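Local coordinates for protein diheme cytochrome C NAPB (Haemophilus influenzae, PDB 1JNI) that binds two stacked hemes c as the small subunit of the periplasmic nitrate reductase and probably passes electrons to its catalytic partner, at residues N59-E64 with S69-I74; A46-Q49 with N55-L58. All blocks are in the same frame, centred on the assembly; numbering follows the deposited sequence.

Contact 1 (N59-E64 with S69-I74). With HEC (heme c), chain C.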
loop_
_atom_site.group_PDB
_atom_site.type_symbol
_atom_site.label_atom_id
_atom_site.label_comp_id
_atom_site.label_asym_id
_atom_site.label_seq_id
_atom_site.Cartn_x
_atom_site.Cartn_y
_atom_site.Cartn_z
ATOM N N ASN A 59 6.665 1.227 -4.183
ATOM C CA ASN A 59 7.996 1.812 -4.369
ATOM C C ASN A 59 8.325 2.747 -3.215
ATOM O O ASN A 59 9.509 3.037 -2.989
ATOM C CB ASN A 59 8.114 2.645 -5.648
ATOM C CG ASN A 59 7.966 1.977 -6.965
ATOM O OD1 ASN A 59 8.015 0.744 -7.054
ATOM N ND2 ASN A 59 7.743 2.796 -8.005
ATOM N N CYS A 60 7.308 3.241 -2.506
ATOM C CA CYS A 60 7.482 4.117 -1.344
ATOM C C CYS A 60 6.940 3.479 -0.055
ATOM O O CYS A 60 7.611 3.668 0.971
ATOM C CB CYS A 60 6.843 5.499 -1.561
ATOM S SG CYS A 60 7.626 6.398 -2.962
ATOM N N HIS A 61 5.793 2.794 -0.098
ATOM C CA HIS A 61 5.121 2.334 1.107
ATOM C C HIS A 61 5.509 0.941 1.520
ATOM O O HIS A 61 5.042 0.486 2.563
ATOM C CB HIS A 61 3.634 2.482 0.857
ATOM C CG HIS A 61 3.072 3.893 0.913
ATOM N ND1 HIS A 61 2.803 4.620 2.052
ATOM C CD2 HIS A 61 2.682 4.670 -0.125
ATOM C CE1 HIS A 61 2.285 5.813 1.676
ATOM N NE2 HIS A 61 2.213 5.873 0.364
ATOM N N SER A 62 6.372 0.252 0.775
ATOM C CA SER A 62 6.826 -1.047 1.262
ATOM C C SER A 62 7.674 -0.916 2.511
ATOM O O SER A 62 8.298 0.146 2.778
ATOM C CB SER A 62 7.665 -1.761 0.210
ATOM O OG SER A 62 8.819 -1.046 -0.109
ATOM N N PRO A 63 7.765 -1.963 3.324
ATOM C CA PRO A 63 8.683 -1.968 4.484
ATOM C C PRO A 63 10.106 -1.577 4.098
ATOM O O PRO A 63 10.772 -0.864 4.831
ATOM C CB PRO A 63 8.615 -3.407 4.976
ATOM C CG PRO A 63 7.216 -3.814 4.661
ATOM C CD PRO A 63 6.970 -3.205 3.288
ATOM N N GLU A 64 10.597 -2.027 2.939
ATOM C CA GLU A 64 11.988 -1.700 2.628
ATOM C C GLU A 64 12.229 -0.308 2.135
ATOM O O GLU A 64 13.387 0.112 2.197
ATOM C CB GLU A 64 12.574 -2.695 1.626
ATOM C CG GLU A 64 11.962 -2.904 0.303
ATOM C CD GLU A 64 10.836 -3.949 0.263
ATOM O OE1 GLU A 64 10.817 -4.580 -0.848
ATOM O OE2 GLU A 64 10.037 -4.100 1.234
ATOM N N SER A 69 11.748 6.982 1.734
ATOM C CA SER A 69 10.797 7.855 1.020
ATOM C C SER A 69 10.000 8.763 1.924
ATOM O O SER A 69 9.352 9.692 1.442
ATOM C CB SER A 69 9.853 6.939 0.188
ATOM O OG SER A 69 8.996 6.207 1.084
ATOM N N GLY A 70 9.993 8.512 3.225
ATOM C CA GLY A 70 9.084 9.270 4.089
ATOM C C GLY A 70 7.664 8.816 4.145
ATOM O O GLY A 70 6.810 9.275 4.896
ATOM N N ALA A 71 7.301 7.796 3.368
ATOM C CA ALA A 71 5.946 7.280 3.284
ATOM C C ALA A 71 5.693 6.289 4.390
ATOM O O ALA A 71 6.508 5.414 4.622
ATOM C CB ALA A 71 5.751 6.575 1.937
ATOM N N THR A 72 4.540 6.364 5.036
ATOM C CA THR A 72 4.192 5.431 6.112
ATOM C C THR A 72 4.148 4.019 5.581
ATOM O O THR A 72 3.536 3.774 4.521
ATOM C CB THR A 72 2.839 5.811 6.730
ATOM O OG1 THR A 72 3.025 7.094 7.347
ATOM C CG2 THR A 72 2.362 4.856 7.789
ATOM N N ARG A 73 4.793 3.124 6.317
ATOM C CA ARG A 73 4.810 1.748 5.888
ATOM C C ARG A 73 3.435 1.100 5.934
ATOM O O ARG A 73 2.708 1.365 6.913
ATOM C CB ARG A 73 5.770 1.026 6.848
ATOM C CG ARG A 73 6.096 -0.388 6.637
ATOM C CD ARG A 73 7.110 -0.861 7.665
ATOM N NE ARG A 73 8.405 -0.200 7.525
ATOM C CZ ARG A 73 9.525 -0.534 8.153
ATOM N NH1 ARG A 73 9.493 -1.569 8.978
ATOM N NH2 ARG A 73 10.646 0.142 7.959
ATOM N N ILE A 74 3.105 0.244 4.965
ATOM C CA ILE A 74 1.891 -0.555 5.141
ATOM C C ILE A 74 2.107 -1.472 6.346
ATOM O O ILE A 74 3.127 -2.130 6.493
ATOM C CB ILE A 74 1.461 -1.336 3.877
ATOM C CG1 ILE A 74 2.594 -2.151 3.261
ATOM C CG2 ILE A 74 0.795 -0.411 2.835
ATOM C CD1 ILE A 74 2.107 -3.264 2.327
HETATM FE FE HEC C . 1.476 7.438 -0.646
HETATM C CHA HEC C . 0.813 9.111 2.308
HETATM C CHB HEC C . -1.424 5.689 -0.315
HETATM C CHC HEC C . 1.993 5.978 -3.691
HETATM C CHD HEC C . 4.596 8.807 -0.736
HETATM N NA HEC C . -0.008 7.411 0.714
HETATM C C1A HEC C . -0.110 8.166 1.854
HETATM C C2A HEC C . -1.285 7.764 2.623
HETATM C C3A HEC C . -1.898 6.774 1.937
HETATM C C4A HEC C . -1.123 6.561 0.734
HETATM C CMA HEC C . -3.092 5.896 2.332
HETATM C CAA HEC C . -1.641 8.337 4.015
HETATM C CBA HEC C . -1.057 7.453 5.165
HETATM C CGA HEC C . -1.294 8.147 6.485
HETATM O O1A HEC C . -2.310 7.890 7.107
HETATM O O2A HEC C . -0.445 8.955 6.965
HETATM N NB HEC C . 0.446 6.151 -1.789
HETATM C C1B HEC C . -0.751 5.506 -1.520
HETATM C C2B HEC C . -1.200 4.719 -2.659
HETATM C C3B HEC C . -0.268 4.843 -3.620
HETATM C C4B HEC C . 0.784 5.690 -3.067
HETATM C CMB HEC C . -2.469 3.845 -2.577
HETATM C CAB HEC C . -0.297 4.315 -4.970
HETATM C CBB HEC C . -1.528 4.571 -5.797
HETATM N NC HEC C . 2.987 7.350 -1.909
HETATM C C1C HEC C . 3.053 6.667 -3.111
HETATM C C2C HEC C . 4.352 6.829 -3.739
HETATM C C3C HEC C . 5.115 7.615 -2.923
HETATM C C4C HEC C . 4.237 7.954 -1.787
HETATM C CMC HEC C . 4.779 6.079 -5.002
HETATM C CAC HEC C . 6.502 7.867 -3.040
HETATM C CBC HEC C . 6.944 8.614 -4.266
HETATM N ND HEC C . 2.459 8.740 0.498
HETATM C C1D HEC C . 3.762 9.178 0.322
HETATM C C2D HEC C . 4.149 10.127 1.369
HETATM C C3D HEC C . 3.069 10.228 2.185
HETATM C C4D HEC C . 2.026 9.355 1.650
HETATM C CMD HEC C . 5.520 10.860 1.456
HETATM C CAD HEC C . 2.894 11.215 3.349
HETATM C CBD HEC C . 3.540 10.591 4.597
HETATM C CGD HEC C . 2.467 9.658 5.160
HETATM O O1D HEC C . 1.496 10.151 5.835
HETATM O O2D HEC C . 2.707 8.474 4.851
HETATM O O HOH W 1 12.318 1.327 5.550
#
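His61, the residue with the most surface buried here, is held by Thr72 and Ala71 across the contact and by the heme iron. NE2 ligates the iron at 2.0 Å, while ND1 on the other side of the ring donates to Thr72 O at 2.7 Å. The acceptor lies almost in the ring plane and the bond is nearly straight (170°), which fixes the rotation of the imidazole and probably makes it a stronger electron donor to the iron. Ala71 brings its CB over one face of the same ring, a CH-pi contact of 3.6 Å to the centroid. The backbone repeats the grip: Ile74 N donates to His61 O at 3.1 Å. Pro63 and Arg73 form the outer part of the contact. With CG anti to the backbone N (chi1 -176°), the Arg73 chain runs across the proline at about a right angle, CD 4.0 Å from Pro63 CB. Its guanidinium then lays one face over Pro63 O, at an angle unfit for a hydrogen bond; a water accepts weakly from NH2 and donates to that carbonyl, and NE is hydrogen-bonded to Ser66 OG. Ser69 OG lies 2.9 Å from Cys60 O, with Asn65 O a second acceptor, and itself receives Ala71 N in an ST turn. Thr72 N and OG1 both donate to propionate O2D of the heme. Cys60, joined through SG to heme CAC at 1.9 Å, and His61 complete the Cys-X-X-Cys-His motif of c-type cytochromes, with His43 as the iron's other axial ligand.

Contact 2 (A46-Q49 with N55-L58). With HEC (heme c), chain C.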
loop_
_atom_site.group_PDB
_atom_site.type_symbol
_atom_site.label_atom_id
_atom_site.label_comp_id
_atom_site.label_asym_id
_atom_site.label_seq_id
_atom_site.Cartn_x
_atom_site.Cartn_y
_atom_site.Cartn_z
ATOM N N ALA A 46 -2.446 9.582 -9.801
ATOM C CA ALA A 46 -2.539 9.555 -11.257
ATOM C C ALA A 46 -1.424 8.805 -11.965
ATOM O O ALA A 46 -1.621 8.194 -13.036
ATOM C CB ALA A 46 -2.570 11.008 -11.750
ATOM N N ASN A 47 -0.194 8.808 -11.451
ATOM C CA ASN A 47 0.964 8.203 -12.056
ATOM C C ASN A 47 1.281 6.760 -11.627
ATOM O O ASN A 47 2.296 6.209 -12.085
ATOM C CB ASN A 47 2.233 9.035 -11.741
ATOM C CG ASN A 47 2.135 10.467 -12.210
ATOM O OD1 ASN A 47 1.254 10.795 -13.014
ATOM N ND2 ASN A 47 3.033 11.321 -11.705
ATOM N N TYR A 48 0.473 6.134 -10.772
ATOM C CA TYR A 48 0.873 4.866 -10.199
ATOM C C TYR A 48 -0.067 3.696 -10.531
ATOM O O TYR A 48 -1.224 3.613 -10.147
ATOM C CB TYR A 48 0.943 5.058 -8.679
ATOM C CG TYR A 48 1.812 6.187 -8.192
ATOM C CD1 TYR A 48 1.428 7.138 -7.258
ATOM C CD2 TYR A 48 3.108 6.321 -8.717
ATOM C CE1 TYR A 48 2.245 8.179 -6.826
ATOM C CE2 TYR A 48 3.934 7.327 -8.306
ATOM C CZ TYR A 48 3.525 8.262 -7.367
ATOM O OH TYR A 48 4.407 9.265 -6.992
ATOM N N GLN A 49 0.511 2.763 -11.307
ATOM C CA GLN A 49 -0.168 1.570 -11.752
ATOM C C GLN A 49 -0.197 0.473 -10.705
ATOM O O GLN A 49 0.823 0.251 -9.995
ATOM C CB GLN A 49 0.630 1.028 -12.965
ATOM C CG GLN A 49 0.111 -0.301 -13.474
ATOM C CD GLN A 49 0.848 -0.732 -14.749
ATOM O OE1 GLN A 49 1.405 0.079 -15.502
ATOM N NE2 GLN A 49 0.719 -2.049 -14.960
ATOM N N ASN A 55 3.172 -2.952 -8.834
ATOM C CA ASN A 55 2.467 -2.146 -7.782
ATOM C C ASN A 55 3.358 -0.946 -7.430
ATOM O O ASN A 55 4.250 -1.034 -6.625
ATOM C CB ASN A 55 2.126 -2.939 -6.542
ATOM C CG ASN A 55 1.199 -2.193 -5.611
ATOM O OD1 ASN A 55 1.396 -0.981 -5.419
ATOM N ND2 ASN A 55 0.198 -2.873 -5.050
ATOM N N GLN A 56 3.106 0.182 -8.063
ATOM C CA GLN A 56 4.006 1.322 -7.914
ATOM C C GLN A 56 3.803 2.020 -6.574
ATOM O O GLN A 56 4.723 2.699 -6.080
ATOM C CB GLN A 56 3.870 2.243 -9.122
ATOM C CG GLN A 56 4.372 1.649 -10.439
ATOM C CD GLN A 56 4.328 2.708 -11.519
ATOM O OE1 GLN A 56 3.310 3.260 -11.908
ATOM N NE2 GLN A 56 5.501 3.075 -12.032
ATOM N N CYS A 57 2.694 1.801 -5.875
ATOM C CA CYS A 57 2.547 2.320 -4.530
ATOM C C CYS A 57 3.643 1.788 -3.563
ATOM O O CYS A 57 4.109 2.498 -2.665
ATOM C CB CYS A 57 1.189 1.979 -3.949
ATOM S SG CYS A 57 -0.241 2.337 -4.992
ATOM N N LEU A 58 4.060 0.530 -3.796
ATOM C CA LEU A 58 5.023 -0.085 -2.916
ATOM C C LEU A 58 6.439 0.432 -3.144
ATOM O O LEU A 58 7.330 0.122 -2.358
ATOM C CB LEU A 58 4.909 -1.611 -3.094
ATOM C CG LEU A 58 3.581 -2.209 -2.524
ATOM C CD1 LEU A 58 3.528 -3.692 -2.870
ATOM C CD2 LEU A 58 3.439 -2.023 -1.035
HETATM FE FE HEC C . 1.476 7.438 -0.646
HETATM C CHA HEC C . 0.813 9.111 2.308
HETATM C CHB HEC C . -1.424 5.689 -0.315
HETATM C CHC HEC C . 1.993 5.978 -3.691
HETATM C CHD HEC C . 4.596 8.807 -0.736
HETATM N NA HEC C . -0.008 7.411 0.714
HETATM C C1A HEC C . -0.110 8.166 1.854
HETATM C C2A HEC C . -1.285 7.764 2.623
HETATM C C3A HEC C . -1.898 6.774 1.937
HETATM C C4A HEC C . -1.123 6.561 0.734
HETATM C CMA HEC C . -3.092 5.896 2.332
HETATM C CAA HEC C . -1.641 8.337 4.015
HETATM C CBA HEC C . -1.057 7.453 5.165
HETATM C CGA HEC C . -1.294 8.147 6.485
HETATM O O1A HEC C . -2.310 7.890 7.107
HETATM O O2A HEC C . -0.445 8.955 6.965
HETATM N NB HEC C . 0.446 6.151 -1.789
HETATM C C1B HEC C . -0.751 5.506 -1.520
HETATM C C2B HEC C . -1.200 4.719 -2.659
HETATM C C3B HEC C . -0.268 4.843 -3.620
HETATM C C4B HEC C . 0.784 5.690 -3.067
HETATM C CMB HEC C . -2.469 3.845 -2.577
HETATM C CAB HEC C . -0.297 4.315 -4.970
HETATM C CBB HEC C . -1.528 4.571 -5.797
HETATM N NC HEC C . 2.987 7.350 -1.909
HETATM C C1C HEC C . 3.053 6.667 -3.111
HETATM C C2C HEC C . 4.352 6.829 -3.739
HETATM C C3C HEC C . 5.115 7.615 -2.923
HETATM C C4C HEC C . 4.237 7.954 -1.787
HETATM C CMC HEC C . 4.779 6.079 -5.002
HETATM C CAC HEC C . 6.502 7.867 -3.040
HETATM C CBC HEC C . 6.944 8.614 -4.266
HETATM N ND HEC C . 2.459 8.740 0.498
HETATM C C1D HEC C . 3.762 9.178 0.322
HETATM C C2D HEC C . 4.149 10.127 1.369
HETATM C C3D HEC C . 3.069 10.228 2.185
HETATM C C4D HEC C . 2.026 9.355 1.650
HETATM C CMD HEC C . 5.520 10.860 1.456
HETATM C CAD HEC C . 2.894 11.215 3.349
HETATM C CBD HEC C . 3.540 10.591 4.597
HETATM C CGD HEC C . 2.467 9.658 5.160
HETATM O O1D HEC C . 1.496 10.151 5.835
HETATM O O2D HEC C . 2.707 8.474 4.851
#
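Two nearly straight hydrogen bonds join Gln49 and Gln56. Gln56 N donates to Gln49 O at 3.0 Å, and the Gln56 side chain returns the link: its OE1 accepts from Gln49 N at 2.9 Å, in the amide plane and on a lone pair (131° at the oxygen). CG of Gln56 stands anti to its own carbonyl carbon (chi1 -67°), and the extended chain reaches across to the backbone of 46-49, where OE1 meets Gln49 N. OE1 also comes within 3.1 Å of Asn47 O, an acceptor facing an acceptor.

Van der Waals contact comes from Tyr48, whose CB lies 4.1 Å from Gln56 CB. The ring and the Gln56 amide are turned 82° apart. One ring face takes the heme methyl CMC, 3.5 Å from Tyr48 CZ, and Asn47 CB lies over the opposite face.

Covalent attachment comes next along the chain, where Cys57 SG bonds heme CAB at 2.0 Å. Asn55 to Leu58 form a type I turn, and Asn55 OD1 caps it with weak bonds from Cys57 N and Leu58 N. The contact closes the base of the small antiparallel hairpin of strands 50-51 and 54-55, and its second segment leads directly into helix 58-61.

Overall arrangement
From the N-terminal side, contact 2 comes first, 46-49 meeting 55-58 and so closing the loop that carries the hairpin of strands 50-51 and 54-55. The chain then enters helix 58-61, and contact 1 closes a second loop, bringing 69-74 back past helix 66-69 to 59-64. The two loops follow in series, neither nested nor crossed, with centres 12 Å apart. Ile74 CD1 of contact 1 packs on Leu58 CD2 of contact 2 at 3.8 Å. One heme touches both contacts, its two thioether links divided between them, so hairpin, heme-binding helix and following loop are gathered round it; Asn55 and Ile74 also approach the second heme.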